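Local coordinates for RagA protein (Porphyromonas gingivalis, PDB 6SLN) that probably takes up peptides across the outer membrane as a TonB-dependent transporter, its plug domain sitting inside a beta-barrel, at residues A[750-764]-A[841-855]. Numbering follows the deposited sequence.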
loop_
_atom_site.group_PDB
_atom_site.type_symbol
_atom_site.label_atom_id
_atom_site.label_comp_id
_atom_site.label_asym_id
_atom_site.label_seq_id
_atom_site.Cartn_x
_atom_site.Cartn_y
_atom_site.Cartn_z
ATOM N N ASP A 750 6.080 -30.960 -55.743
ATOM C CA ASP A 750 6.498 -29.604 -56.079
ATOM C C ASP A 750 5.489 -28.647 -55.444
ATOM O O ASP A 750 5.861 -27.700 -54.742
ATOM C CB ASP A 750 6.565 -29.412 -57.601
ATOM C CG ASP A 750 7.744 -28.549 -58.049
ATOM O OD1 ASP A 750 8.902 -28.886 -57.725
ATOM O OD2 ASP A 750 7.506 -27.542 -58.753
ATOM N N TRP A 751 4.201 -28.924 -55.661
ATOM C CA TRP A 751 3.075 -28.112 -55.212
ATOM C C TRP A 751 2.351 -28.773 -54.041
ATOM O O TRP A 751 2.451 -29.981 -53.826
ATOM C CB TRP A 751 2.076 -27.904 -56.356
ATOM C CG TRP A 751 2.285 -26.651 -57.128
ATOM C CD1 TRP A 751 2.962 -26.525 -58.291
ATOM C CD2 TRP A 751 1.810 -25.338 -56.791
ATOM N NE1 TRP A 751 2.947 -25.219 -58.706
ATOM C CE2 TRP A 751 2.243 -24.469 -57.805
ATOM C CE3 TRP A 751 1.070 -24.815 -55.730
ATOM C CZ2 TRP A 751 1.959 -23.106 -57.796
ATOM C CZ3 TRP A 751 0.786 -23.457 -55.722
ATOM C CH2 TRP A 751 1.229 -22.621 -56.748
ATOM N N ASN A 752 1.585 -27.966 -53.297
ATOM C CA ASN A 752 0.727 -28.500 -52.234
ATOM C C ASN A 752 -0.297 -27.427 -51.844
ATOM O O ASN A 752 0.027 -26.514 -51.080
ATOM C CB ASN A 752 1.536 -28.944 -51.025
ATOM C CG ASN A 752 0.663 -29.536 -49.928
ATOM O OD1 ASN A 752 -0.559 -29.615 -50.065
ATOM N ND2 ASN A 752 1.290 -29.954 -48.826
ATOM N N VAL A 753 -1.525 -27.586 -52.333
ATOM C CA VAL A 753 -2.637 -26.709 -51.997
ATOM C C VAL A 753 -3.521 -27.438 -51.001
ATOM O O VAL A 753 -3.899 -28.589 -51.243
ATOM C CB VAL A 753 -3.426 -26.324 -53.255
ATOM C CG1 VAL A 753 -4.398 -25.223 -52.941
ATOM C CG2 VAL A 753 -2.476 -25.896 -54.352
ATOM N N TYR A 754 -3.857 -26.770 -49.889
ATOM C CA TYR A 754 -4.654 -27.367 -48.823
ATOM C C TYR A 754 -5.688 -26.357 -48.351
ATOM O O TYR A 754 -5.480 -25.142 -48.438
ATOM C CB TYR A 754 -3.796 -27.813 -47.623
ATOM C CG TYR A 754 -2.672 -26.855 -47.318
ATOM C CD1 TYR A 754 -1.482 -26.898 -48.045
ATOM C CD2 TYR A 754 -2.804 -25.896 -46.325
ATOM C CE1 TYR A 754 -0.454 -26.013 -47.788
ATOM C CE2 TYR A 754 -1.774 -25.005 -46.053
ATOM C CZ TYR A 754 -0.600 -25.067 -46.793
ATOM O OH TYR A 754 0.437 -24.191 -46.548
ATOM N N ALA A 755 -6.808 -26.877 -47.848
ATOM C CA ALA A 755 -7.947 -26.062 -47.449
ATOM C C ALA A 755 -8.588 -26.627 -46.193
ATOM O O ALA A 755 -8.658 -27.845 -45.992
ATOM C CB ALA A 755 -8.997 -25.981 -48.558
ATOM N N SER A 756 -9.059 -25.724 -45.353
ATOM C CA SER A 756 -9.742 -26.080 -44.127
ATOM C C SER A 756 -10.967 -25.193 -44.039
ATOM O O SER A 756 -10.867 -23.976 -44.227
ATOM C CB SER A 756 -8.824 -25.895 -42.917
ATOM O OG SER A 756 -9.559 -25.528 -41.765
ATOM N N ALA A 757 -12.122 -25.798 -43.805
ATOM C CA ALA A 757 -13.377 -25.079 -43.684
ATOM C C ALA A 757 -13.939 -25.310 -42.293
ATOM O O ALA A 757 -13.511 -26.206 -41.566
ATOM C CB ALA A 757 -14.378 -25.526 -44.759
ATOM N N ASN A 758 -14.931 -24.512 -41.932
ATOM C CA ASN A 758 -15.328 -24.439 -40.535
ATOM C C ASN A 758 -16.658 -23.710 -40.398
ATOM O O ASN A 758 -16.830 -22.626 -40.967
ATOM C CB ASN A 758 -14.213 -23.737 -39.759
ATOM C CG ASN A 758 -14.508 -23.615 -38.316
ATOM O OD1 ASN A 758 -14.183 -24.503 -37.542
ATOM N ND2 ASN A 758 -15.115 -22.505 -37.925
ATOM N N PHE A 759 -17.611 -24.279 -39.663
ATOM C CA PHE A 759 -18.924 -23.650 -39.589
ATOM C C PHE A 759 -19.701 -24.151 -38.376
ATOM O O PHE A 759 -19.624 -25.331 -38.026
ATOM C CB PHE A 759 -19.739 -23.912 -40.865
ATOM C CG PHE A 759 -21.158 -23.432 -40.782
ATOM C CD1 PHE A 759 -21.496 -22.159 -41.218
ATOM C CD2 PHE A 759 -22.160 -24.243 -40.267
ATOM C CE1 PHE A 759 -22.800 -21.702 -41.142
ATOM C CE2 PHE A 759 -23.469 -23.789 -40.188
ATOM C CZ PHE A 759 -23.792 -22.518 -40.631
ATOM N N ASN A 760 -20.475 -23.248 -37.768
ATOM C CA ASN A 760 -21.476 -23.614 -36.771
ATOM C C ASN A 760 -22.670 -22.677 -36.871
ATOM O O ASN A 760 -22.500 -21.460 -36.976
ATOM C CB ASN A 760 -20.919 -23.566 -35.348
ATOM C CG ASN A 760 -22.025 -23.499 -34.274
ATOM O OD1 ASN A 760 -22.439 -22.418 -33.845
ATOM N ND2 ASN A 760 -22.493 -24.663 -33.835
ATOM N N TYR A 761 -23.870 -23.250 -36.836
ATOM C CA TYR A 761 -25.087 -22.501 -36.572
ATOM C C TYR A 761 -25.553 -22.778 -35.145
ATOM O O TYR A 761 -25.379 -23.885 -34.627
ATOM C CB TYR A 761 -26.196 -22.875 -37.556
ATOM C CG TYR A 761 -27.493 -22.150 -37.270
ATOM C CD1 TYR A 761 -27.639 -20.814 -37.597
ATOM C CD2 TYR A 761 -28.562 -22.794 -36.656
ATOM C CE1 TYR A 761 -28.808 -20.139 -37.335
ATOM C CE2 TYR A 761 -29.741 -22.121 -36.384
ATOM C CZ TYR A 761 -29.858 -20.789 -36.729
ATOM O OH TYR A 761 -31.020 -20.088 -36.470
ATOM N N ASN A 762 -26.151 -21.776 -34.501
ATOM C CA ASN A 762 -26.666 -21.995 -33.157
ATOM C C ASN A 762 -27.918 -21.175 -32.896
ATOM O O ASN A 762 -27.888 -19.944 -33.001
ATOM C CB ASN A 762 -25.622 -21.664 -32.113
ATOM C CG ASN A 762 -26.086 -22.036 -30.732
ATOM O OD1 ASN A 762 -25.914 -23.172 -30.301
ATOM N ND2 ASN A 762 -26.730 -21.097 -30.048
ATOM N N ARG A 763 -28.995 -21.851 -32.492
ATOM C CA ARG A 763 -30.258 -21.205 -32.150
ATOM C C ARG A 763 -30.422 -21.214 -30.638
ATOM O O ARG A 763 -30.481 -22.283 -30.022
ATOM C CB ARG A 763 -31.448 -21.899 -32.819
ATOM C CG ARG A 763 -32.778 -21.129 -32.737
ATOM C CD ARG A 763 -32.613 -19.675 -33.161
ATOM N NE ARG A 763 -33.853 -18.950 -33.476
ATOM C CZ ARG A 763 -34.905 -18.872 -32.667
ATOM N NH1 ARG A 763 -34.903 -19.510 -31.501
ATOM N NH2 ARG A 763 -35.962 -18.162 -33.027
ATOM N N GLN A 764 -30.496 -20.019 -30.057
ATOM C CA GLN A 764 -30.721 -19.804 -28.636
ATOM C C GLN A 764 -32.220 -19.730 -28.352
ATOM O O GLN A 764 -33.011 -19.327 -29.207
ATOM C CB GLN A 764 -30.041 -18.507 -28.197
ATOM C CG GLN A 764 -29.679 -18.413 -26.743
ATOM C CD GLN A 764 -29.556 -16.970 -26.277
ATOM O OE1 GLN A 764 -30.569 -16.312 -26.006
ATOM N NE2 GLN A 764 -28.312 -16.467 -26.188
ATOM N N THR A 841 -26.738 -12.325 -29.567
ATOM C CA THR A 841 -25.551 -13.163 -29.737
ATOM C C THR A 841 -25.537 -13.704 -31.161
ATOM O O THR A 841 -26.537 -14.280 -31.599
ATOM C CB THR A 841 -25.556 -14.324 -28.740
ATOM O OG1 THR A 841 -25.774 -13.838 -27.408
ATOM C CG2 THR A 841 -24.258 -15.117 -28.786
ATOM N N PRO A 842 -24.469 -13.506 -31.930
ATOM C CA PRO A 842 -24.504 -13.860 -33.364
ATOM C C PRO A 842 -24.657 -15.356 -33.561
ATOM O O PRO A 842 -23.898 -16.142 -32.978
ATOM C CB PRO A 842 -23.145 -13.365 -33.888
ATOM C CG PRO A 842 -22.738 -12.307 -32.930
ATOM C CD PRO A 842 -23.259 -12.744 -31.581
ATOM N N PRO A 843 -25.615 -15.789 -34.393
ATOM C CA PRO A 843 -25.916 -17.230 -34.491
ATOM C C PRO A 843 -24.950 -18.011 -35.356
ATOM O O PRO A 843 -24.877 -19.238 -35.202
ATOM C CB PRO A 843 -27.328 -17.268 -35.120
ATOM C CG PRO A 843 -27.783 -15.838 -35.201
ATOM C CD PRO A 843 -26.540 -14.989 -35.207
ATOM N N ILE A 844 -24.215 -17.358 -36.258
ATOM C CA ILE A 844 -23.417 -18.045 -37.268
ATOM C C ILE A 844 -21.935 -17.709 -37.072
ATOM O O ILE A 844 -21.546 -16.534 -37.038
ATOM C CB ILE A 844 -23.930 -17.710 -38.681
ATOM C CG1 ILE A 844 -25.362 -18.254 -38.807
ATOM C CG2 ILE A 844 -23.012 -18.293 -39.750
ATOM C CD1 ILE A 844 -26.127 -17.891 -40.091
ATOM N N THR A 845 -21.118 -18.756 -36.932
ATOM C CA THR A 845 -19.698 -18.664 -36.626
ATOM C C THR A 845 -18.957 -19.614 -37.550
ATOM O O THR A 845 -19.192 -20.825 -37.506
ATOM C CB THR A 845 -19.424 -19.052 -35.172
ATOM O OG1 THR A 845 -20.221 -18.249 -34.295
ATOM C CG2 THR A 845 -17.945 -18.862 -34.837
ATOM N N GLY A 846 -18.042 -19.081 -38.357
ATOM C CA GLY A 846 -17.235 -19.924 -39.213
ATOM C C GLY A 846 -15.869 -19.337 -39.507
ATOM O O GLY A 846 -15.501 -18.253 -39.045
ATOM N N GLY A 847 -15.111 -20.104 -40.278
ATOM C CA GLY A 847 -13.834 -19.669 -40.800
ATOM C C GLY A 847 -13.408 -20.612 -41.901
ATOM O O GLY A 847 -13.969 -21.703 -42.065
ATOM N N PHE A 848 -12.422 -20.171 -42.672
ATOM C CA PHE A 848 -11.799 -21.067 -43.634
ATOM C C PHE A 848 -10.348 -20.659 -43.827
ATOM O O PHE A 848 -9.991 -19.483 -43.705
ATOM C CB PHE A 848 -12.539 -21.106 -44.977
ATOM C CG PHE A 848 -12.788 -19.759 -45.583
ATOM C CD1 PHE A 848 -13.895 -19.004 -45.206
ATOM C CD2 PHE A 848 -11.935 -19.254 -46.557
ATOM C CE1 PHE A 848 -14.139 -17.753 -45.781
ATOM C CE2 PHE A 848 -12.180 -18.009 -47.152
ATOM C CZ PHE A 848 -13.278 -17.255 -46.759
ATOM N N SER A 849 -9.515 -21.659 -44.105
ATOM C CA SER A 849 -8.079 -21.486 -44.269
ATOM C C SER A 849 -7.655 -22.103 -45.598
ATOM O O SER A 849 -7.992 -23.258 -45.888
ATOM C CB SER A 849 -7.315 -22.121 -43.094
ATOM O OG SER A 849 -7.667 -21.528 -41.846
ATOM N N LEU A 850 -6.964 -21.312 -46.423
ATOM C CA LEU A 850 -6.317 -21.780 -47.639
ATOM C C LEU A 850 -4.832 -21.946 -47.382
ATOM O O LEU A 850 -4.319 -21.642 -46.303
ATOM C CB LEU A 850 -6.526 -20.805 -48.793
ATOM C CG LEU A 850 -7.951 -20.584 -49.269
ATOM C CD1 LEU A 850 -8.348 -19.160 -48.963
ATOM C CD2 LEU A 850 -8.050 -20.876 -50.764
ATOM N N GLY A 851 -4.127 -22.415 -48.395
ATOM C CA GLY A 851 -2.696 -22.533 -48.258
ATOM C C GLY A 851 -2.032 -23.250 -49.407
ATOM O O GLY A 851 -2.386 -24.386 -49.731
ATOM N N ALA A 852 -1.072 -22.591 -50.038
ATOM C CA ALA A 852 -0.229 -23.215 -51.043
ATOM C C ALA A 852 1.217 -23.158 -50.581
ATOM O O ALA A 852 1.652 -22.175 -49.970
ATOM C CB ALA A 852 -0.366 -22.534 -52.412
ATOM N N SER A 853 1.949 -24.227 -50.854
ATOM C CA SER A 853 3.384 -24.258 -50.653
ATOM C C SER A 853 4.023 -24.684 -51.960
ATOM O O SER A 853 3.633 -25.703 -52.542
ATOM C CB SER A 853 3.776 -25.208 -49.529
ATOM O OG SER A 853 3.092 -26.434 -49.666
ATOM N N TRP A 854 4.978 -23.882 -52.431
ATOM C CA TRP A 854 5.775 -24.243 -53.592
ATOM C C TRP A 854 6.926 -25.141 -53.181
ATOM O O TRP A 854 6.726 -26.109 -52.445
ATOM C CB TRP A 854 6.309 -23.010 -54.296
ATOM C CG TRP A 854 6.341 -23.257 -55.731
ATOM C CD1 TRP A 854 5.469 -24.026 -56.436
ATOM C CD2 TRP A 854 7.307 -22.782 -56.665
ATOM N NE1 TRP A 854 5.822 -24.049 -57.757
ATOM C CE2 TRP A 854 6.948 -23.290 -57.924
ATOM C CE3 TRP A 854 8.435 -21.967 -56.561
ATOM C CZ2 TRP A 854 7.676 -23.008 -59.071
ATOM C CZ3 TRP A 854 9.157 -21.691 -57.701
ATOM C CH2 TRP A 854 8.776 -22.209 -58.939
ATOM N N LYS A 855 8.135 -24.836 -53.640
ATOM C CA LYS A 855 9.322 -25.478 -53.088
ATOM C C LYS A 855 9.955 -24.481 -52.118
ATOM O O LYS A 855 10.892 -23.754 -52.439
ATOM C CB LYS A 855 10.276 -25.927 -54.190
ATOM C CG LYS A 855 11.099 -27.174 -53.810
ATOM C CD LYS A 855 11.514 -28.024 -55.022
ATOM C CE LYS A 855 12.549 -29.100 -54.640
ATOM N NZ LYS A 855 13.812 -29.019 -55.463
#
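Tyr754 lays its ring over Gly851, in the hydrogen-bonded ladder between antiparallel strands 752-764 and 844-853. With CG between the backbone N and the carbonyl carbon (chi1 38°), the ring swings across the neighbouring strand, and Gly851 CA makes a CH-pi contact 3.8 Å from the ring centroid; the phenol goes on to Asp860 of the next strand. Along the backbone, Ser756 and Ser849 exchange two bonds, Ser756 N to Ser849 O and Ser849 N to Ser756 O, each 2.7 Å. Asn760 and Thr845 form a second such pair, and Asn762 N reaches Pro843 O at 2.9 Å beyond it. These are neighbouring staves of the transmembrane barrel of a TonB-dependent receptor, although 76 residues separate the segments in sequence; strands 732-746 and 857-873 continue the wall on either side. Side chains alternate between its faces. On the face of Asn758, Asn760 and Thr845, which looks to the plug, Thr845 touches Gln130, and Asn760 ND2 bonds to Asp738. The other face carries apolar contacts: at the ring edge, Tyr761 CD1 lies 3.6 Å from Ile844 CG1. Phe759 CE1 meets Ile844 CG2 at 3.7 Å. Near the strand ends, Trp854 turns an edge onto the face of Trp751 in a T-shaped pair, five-membered rings 4.6 Å apart and planes at 65°, and Trp751 CZ3 abuts Ala852 CB.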